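Side-chain contacts in DNA polymerase (Pyrobaculum calidifontis, PDB 5MDN), which probably catalyses template-directed DNA synthesis, adding deoxyribonucleotides to a growing strand with release of diphosphate: residues R213-F218 / F235-L240; F421-P426 / A506-A511. One frame throughout, in Å; residues are numbered along the deposited sequence.

Contact 1. Residues R213-F218 / F235-L240; sequences RGFVDF and FDWPYL
F215 meets W237 and L240 across two helices that stand well apart, the closest CA pair, F215 and L240, being separated by 10.4 Å. Side chains alone therefore bridge the gap, and they bury only 97 Å² in total. The first helix enters with R213, which is turned to a different side and braces its own helix one turn on: its NE donates to OD2 of D217 at 3.2 Å, in the guanidinium plane but reaching the carboxylate from above its plane. A second, weak bond joins R213 NH2 to D217 OD1.

F215 carries the contact. With CG anti to the backbone N (chi1 180°), the ring is carried toward the second helix, and CE2 lies 3.9 Å from CH2 of W237. That indole carbon sits at the rim of the phenyl ring and near its plane, while the two side chains cross at about a right angle. W237 reaches it because chi1 of -76° sets CG beside its backbone N and swings the six-membered ring toward the first helix; its NE1 is tied to N275 OD1, which helps to fix the turn of the indole. CD1 of L240 approaches F215 CE2 more loosely, at 4.4 Å.

Further along, V216 packs on L251, and F218 points to the sheet instead, resting on L166, V191 and F201. D236, next to W237, belongs to a magnesium site seen for this protein, although no ion is bound there in this chain. Within the exonuclease domain of RNase H-like fold, helices 209-222 and 232-247 flank strand 226-229 in sequence. Both lean on strand 165-172, where F168 meets the rings of F215 and W237, and F215 also rests on L189 and V191 of strand 186-193.

Contact 2. Residues F421-P426 / A506-A511; sequences FSSMYP and ALKVMA
P426 presents its ring to A511: CG lies 3.6 Å from A511 O and 4.4 Å from A511 CB, a van der Waals touch of the pyrrolidine on a helix backbone and its methyl. The second touch belongs to K508. All four of its torsions are close to 180° (chi1 176°), so the chain runs out fully extended and passes CE within 4.2 Å of S423 OG. This is a methylene meeting a hydroxyl, with no hydrogen bond across the segments.

Strand 416-420 leads into a type I beta turn from F421 to M424, closed by M424 N to F421 O at 3.1 Å, and then into helix 424-431. D420 to P426 read as motif A of the family B palm (DxxSLYP, with methionine in the leucine place), and the other segment fits motif B (Kx3NxxYG) of the fingers, beginning at K508, so the contact probably joins palm to fingers.

Y425 starts toward the second segment, but its chi1 of -62° carries the ring away to stack with Y515. CE of M424 lies over one face of the Y425 ring, 4.2 Å above its plane and offset toward the rim. S422 OG is hydrogen-bonded to D420 OD1, and K508 also touches R480 of helix 468-486.

Overall arrangement
Contact 1 lies in the exonuclease part of the chain and contact 2 in the polymerase part, on opposite sides of the chain's centre, their centres about 23 Å and 17 Å from it respectively. Those centres are about 39 Å apart and the nearest atoms about 23 Å, so neither touches the other; along the chain, contact 1 closes before contact 2 opens. Contact 1 is the one near metal sites: the L240 side chain is about 9 Å from a bound magnesium ion, the F215 side chain is about 9 Å from that of D169, and the W237 side chain about 9 Å from that of D363. Contact 2 lies away from the magnesium sites; its sequence, matching motifs A and B, probably places it beside the polymerase active site.

Contact 1. Residues R213-F218 / F235-L240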
loop_
_atom_site.group_PDB
_atom_site.type_symbol
_atom_site.label_atom_id
_atom_site.label_comp_id
_atom_site.label_asym_id
_atom_site.label_seq_id
_atom_site.Cartn_x
_atom_site.Cartn_y
_atom_site.Cartn_z
ATOM N N ARG A 213 20.091 14.014 -18.384
ATOM C CA ARG A 213 19.939 13.929 -19.832
ATOM C C ARG A 213 19.921 12.477 -20.296
ATOM O O ARG A 213 19.120 12.101 -21.160
ATOM C CB ARG A 213 21.070 14.694 -20.516
ATOM C CG ARG A 213 20.875 14.894 -22.004
ATOM C CD ARG A 213 19.691 15.810 -22.271
ATOM N NE ARG A 213 18.517 15.093 -22.753
ATOM C CZ ARG A 213 17.269 15.521 -22.594
ATOM N NH1 ARG A 213 17.033 16.666 -21.969
ATOM N NH2 ARG A 213 16.256 14.808 -23.068
ATOM N N GLY A 214 20.803 11.647 -19.732
ATOM C CA GLY A 214 20.845 10.246 -20.122
ATOM C C GLY A 214 19.605 9.477 -19.707
ATOM O O GLY A 214 19.111 8.628 -20.456
ATOM N N PHE A 215 19.095 9.748 -18.503
ATOM C CA PHE A 215 17.866 9.100 -18.050
ATOM C C PHE A 215 16.694 9.447 -18.963
ATOM O O PHE A 215 15.956 8.562 -19.409
ATOM C CB PHE A 215 17.564 9.495 -16.605
ATOM C CG PHE A 215 16.311 8.874 -16.054
ATOM C CD1 PHE A 215 16.085 7.511 -16.171
ATOM C CD2 PHE A 215 15.363 9.652 -15.410
ATOM C CE1 PHE A 215 14.931 6.939 -15.662
ATOM C CE2 PHE A 215 14.210 9.085 -14.898
ATOM C CZ PHE A 215 13.993 7.728 -15.024
ATOM N N VAL A 216 16.502 10.740 -19.237
ATOM C CA VAL A 216 15.383 11.176 -20.070
ATOM C C VAL A 216 15.484 10.564 -21.463
ATOM O O VAL A 216 14.498 10.061 -22.013
ATOM C CB VAL A 216 15.323 12.713 -20.128
ATOM C CG1 VAL A 216 14.263 13.161 -21.114
ATOM C CG2 VAL A 216 15.040 13.284 -18.749
ATOM N N ASP A 217 16.681 10.600 -22.056
ATOM C CA ASP A 217 16.857 10.044 -23.395
ATOM C C ASP A 217 16.594 8.543 -23.416
ATOM O O ASP A 217 16.038 8.020 -24.389
ATOM C CB ASP A 217 18.261 10.353 -23.915
ATOM C CG ASP A 217 18.407 11.788 -24.380
ATOM O OD1 ASP A 217 17.423 12.333 -24.925
ATOM O OD2 ASP A 217 19.502 12.366 -24.211
ATOM N N PHE A 218 16.988 7.831 -22.356
ATOM C CA PHE A 218 16.766 6.388 -22.323
ATOM C C PHE A 218 15.279 6.057 -22.235
ATOM O O PHE A 218 14.802 5.141 -22.915
ATOM C CB PHE A 218 17.527 5.756 -21.158
ATOM C CG PHE A 218 17.579 4.253 -21.218
ATOM C CD1 PHE A 218 18.607 3.610 -21.889
ATOM C CD2 PHE A 218 16.600 3.483 -20.612
ATOM C CE1 PHE A 218 18.660 2.230 -21.952
ATOM C CE2 PHE A 218 16.647 2.103 -20.672
ATOM C CZ PHE A 218 17.678 1.476 -21.342
ATOM N N PHE A 235 10.891 9.525 -2.637
ATOM C CA PHE A 235 12.140 10.271 -2.760
ATOM C C PHE A 235 12.516 10.551 -4.209
ATOM O O PHE A 235 12.712 11.716 -4.572
ATOM C CB PHE A 235 13.274 9.519 -2.051
ATOM C CG PHE A 235 14.563 10.294 -1.982
ATOM C CD1 PHE A 235 15.501 10.202 -3.000
ATOM C CD2 PHE A 235 14.840 11.112 -0.897
ATOM C CE1 PHE A 235 16.686 10.912 -2.941
ATOM C CE2 PHE A 235 16.025 11.826 -0.830
ATOM C CZ PHE A 235 16.949 11.724 -1.854
ATOM N N ASP A 236 12.656 9.512 -5.039
ATOM C CA ASP A 236 13.305 9.653 -6.341
ATOM C C ASP A 236 12.627 10.713 -7.203
ATOM O O ASP A 236 13.265 11.682 -7.629
ATOM C CB ASP A 236 13.329 8.303 -7.061
ATOM C CG ASP A 236 14.217 7.288 -6.366
ATOM O OD1 ASP A 236 14.747 7.599 -5.278
ATOM O OD2 ASP A 236 14.393 6.179 -6.913
ATOM N N TRP A 237 11.335 10.540 -7.484
ATOM C CA TRP A 237 10.640 11.506 -8.336
ATOM C C TRP A 237 10.628 12.912 -7.750
ATOM O O TRP A 237 10.935 13.862 -8.492
ATOM C CB TRP A 237 9.222 11.016 -8.646
ATOM C CG TRP A 237 9.164 9.917 -9.668
ATOM C CD1 TRP A 237 8.556 8.703 -9.530
ATOM C CD2 TRP A 237 9.734 9.932 -10.984
ATOM N NE1 TRP A 237 8.712 7.963 -10.676
ATOM C CE2 TRP A 237 9.432 8.693 -11.584
ATOM C CE3 TRP A 237 10.471 10.872 -11.713
ATOM C CZ2 TRP A 237 9.840 8.370 -12.877
ATOM C CZ3 TRP A 237 10.876 10.548 -12.996
ATOM C CH2 TRP A 237 10.559 9.309 -13.564
ATOM N N PRO A 238 10.279 13.136 -6.476
ATOM C CA PRO A 238 10.379 14.504 -5.939
ATOM C C PRO A 238 11.770 15.103 -6.055
ATOM O O PRO A 238 11.896 16.317 -6.262
ATOM C CB PRO A 238 9.959 14.342 -4.473
ATOM C CG PRO A 238 9.129 13.122 -4.444
ATOM C CD PRO A 238 9.665 12.210 -5.503
ATOM N N TYR A 239 12.823 14.294 -5.922
ATOM C CA TYR A 239 14.175 14.832 -6.019
ATOM C C TYR A 239 14.531 15.176 -7.461
ATOM O O TYR A 239 14.992 16.287 -7.748
ATOM C CB TYR A 239 15.184 13.842 -5.440
ATOM C CG TYR A 239 16.482 14.502 -5.048
ATOM C CD1 TYR A 239 17.517 14.639 -5.963
ATOM C CD2 TYR A 239 16.664 15.007 -3.768
ATOM C CE1 TYR A 239 18.702 15.250 -5.611
ATOM C CE2 TYR A 239 17.846 15.621 -3.406
ATOM C CZ TYR A 239 18.861 15.741 -4.331
ATOM O OH TYR A 239 20.040 16.352 -3.970
ATOM N N LEU A 240 14.332 14.230 -8.384
ATOM C CA LEU A 240 14.648 14.487 -9.787
ATOM C C LEU A 240 13.820 15.640 -10.341
ATOM O O LEU A 240 14.310 16.427 -11.158
ATOM C CB LEU A 240 14.436 13.225 -10.622
ATOM C CG LEU A 240 15.445 12.098 -10.406
ATOM C CD1 LEU A 240 14.873 10.766 -10.869
ATOM C CD2 LEU A 240 16.754 12.405 -11.115
#

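Contact 2. Residues F421-P426 / A506-A511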
loop_
_atom_site.group_PDB
_atom_site.type_symbol
_atom_site.label_atom_id
_atom_site.label_comp_id
_atom_site.label_asym_id
_atom_site.label_seq_id
_atom_site.Cartn_x
_atom_site.Cartn_y
_atom_site.Cartn_z
ATOM N N PHE A 421 -8.875 -17.351 8.318
ATOM C CA PHE A 421 -10.324 -17.253 8.442
ATOM C C PHE A 421 -10.889 -16.017 7.747
ATOM O O PHE A 421 -11.992 -15.575 8.081
ATOM C CB PHE A 421 -10.730 -17.258 9.917
ATOM C CG PHE A 421 -10.945 -18.632 10.486
ATOM C CD1 PHE A 421 -9.878 -19.370 10.967
ATOM C CD2 PHE A 421 -12.216 -19.178 10.555
ATOM C CE1 PHE A 421 -10.070 -20.630 11.496
ATOM C CE2 PHE A 421 -12.415 -20.439 11.085
ATOM C CZ PHE A 421 -11.340 -21.165 11.556
ATOM N N SER A 422 -10.147 -15.435 6.799
ATOM C CA SER A 422 -10.565 -14.167 6.207
ATOM C C SER A 422 -11.806 -14.313 5.333
ATOM O O SER A 422 -12.608 -13.377 5.242
ATOM C CB SER A 422 -9.417 -13.566 5.397
ATOM O OG SER A 422 -8.349 -13.171 6.243
ATOM N N SER A 423 -11.990 -15.468 4.689
ATOM C CA SER A 423 -13.174 -15.685 3.865
ATOM C C SER A 423 -14.451 -15.811 4.686
ATOM O O SER A 423 -15.537 -15.904 4.104
ATOM C CB SER A 423 -12.994 -16.934 3.000
ATOM O OG SER A 423 -11.815 -16.853 2.220
ATOM N N MET A 424 -14.341 -15.824 6.015
ATOM C CA MET A 424 -15.518 -15.913 6.876
ATOM C C MET A 424 -16.436 -14.706 6.711
ATOM O O MET A 424 -17.664 -14.847 6.721
ATOM C CB MET A 424 -15.064 -16.054 8.327
ATOM C CG MET A 424 -16.165 -16.178 9.355
ATOM S SD MET A 424 -15.445 -16.655 10.934
ATOM C CE MET A 424 -14.570 -15.154 11.355
ATOM N N TYR A 425 -15.861 -13.513 6.570
ATOM C CA TYR A 425 -16.625 -12.271 6.613
ATOM C C TYR A 425 -17.540 -12.091 5.403
ATOM O O TYR A 425 -18.697 -11.685 5.577
ATOM C CB TYR A 425 -15.680 -11.079 6.755
ATOM C CG TYR A 425 -14.886 -11.128 8.031
ATOM C CD1 TYR A 425 -15.476 -10.801 9.244
ATOM C CD2 TYR A 425 -13.556 -11.524 8.029
ATOM C CE1 TYR A 425 -14.761 -10.853 10.417
ATOM C CE2 TYR A 425 -12.833 -11.579 9.196
ATOM C CZ TYR A 425 -13.441 -11.242 10.386
ATOM O OH TYR A 425 -12.720 -11.296 11.548
ATOM N N PRO A 426 -17.087 -12.353 4.169
ATOM C CA PRO A 426 -18.056 -12.359 3.058
ATOM C C PRO A 426 -19.167 -13.374 3.252
ATOM O O PRO A 426 -20.335 -13.069 2.978
ATOM C CB PRO A 426 -17.186 -12.686 1.837
ATOM C CG PRO A 426 -15.834 -12.207 2.206
ATOM C CD PRO A 426 -15.703 -12.491 3.673
ATOM N N ALA A 506 -6.627 -11.755 -6.572
ATOM C CA ALA A 506 -7.016 -10.349 -6.532
ATOM C C ALA A 506 -8.487 -10.192 -6.173
ATOM O O ALA A 506 -8.859 -9.281 -5.425
ATOM C CB ALA A 506 -6.718 -9.680 -7.873
ATOM N N LEU A 507 -9.341 -11.073 -6.699
ATOM C CA LEU A 507 -10.750 -11.055 -6.321
ATOM C C LEU A 507 -10.929 -11.408 -4.848
ATOM O O LEU A 507 -11.739 -10.787 -4.150
ATOM C CB LEU A 507 -11.542 -12.009 -7.211
ATOM C CG LEU A 507 -11.709 -11.557 -8.662
ATOM C CD1 LEU A 507 -11.934 -12.745 -9.586
ATOM C CD2 LEU A 507 -12.842 -10.553 -8.792
ATOM N N LYS A 508 -10.195 -12.418 -4.368
ATOM C CA LYS A 508 -10.253 -12.802 -2.959
ATOM C C LYS A 508 -9.901 -11.633 -2.044
ATOM O O LYS A 508 -10.602 -11.368 -1.060
ATOM C CB LYS A 508 -9.284 -13.954 -2.699
ATOM C CG LYS A 508 -9.209 -14.366 -1.242
ATOM C CD LYS A 508 -8.223 -15.497 -1.027
ATOM C CE LYS A 508 -8.111 -15.844 0.450
ATOM N NZ LYS A 508 -7.112 -16.919 0.700
ATOM N N VAL A 509 -8.807 -10.929 -2.348
ATOM C CA VAL A 509 -8.326 -9.873 -1.459
ATOM C C VAL A 509 -9.344 -8.743 -1.359
ATOM O O VAL A 509 -9.584 -8.200 -0.274
ATOM C CB VAL A 509 -6.953 -9.363 -1.933
ATOM C CG1 VAL A 509 -6.482 -8.203 -1.065
ATOM C CG2 VAL A 509 -5.936 -10.488 -1.911
ATOM N N MET A 510 -9.967 -8.379 -2.481
ATOM C CA MET A 510 -10.969 -7.319 -2.448
ATOM C C MET A 510 -12.218 -7.759 -1.691
ATOM O O MET A 510 -12.822 -6.963 -0.963
ATOM C CB MET A 510 -11.319 -6.887 -3.870
ATOM C CG MET A 510 -10.141 -6.289 -4.627
ATOM S SD MET A 510 -9.499 -4.773 -3.890
ATOM C CE MET A 510 -10.983 -3.778 -3.801
ATOM N N ALA A 511 -12.627 -9.019 -1.858
ATOM C CA ALA A 511 -13.760 -9.542 -1.101
ATOM C C ALA A 511 -13.465 -9.556 0.395
ATOM O O ALA A 511 -14.290 -9.120 1.207
ATOM C CB ALA A 511 -14.115 -10.943 -1.598
#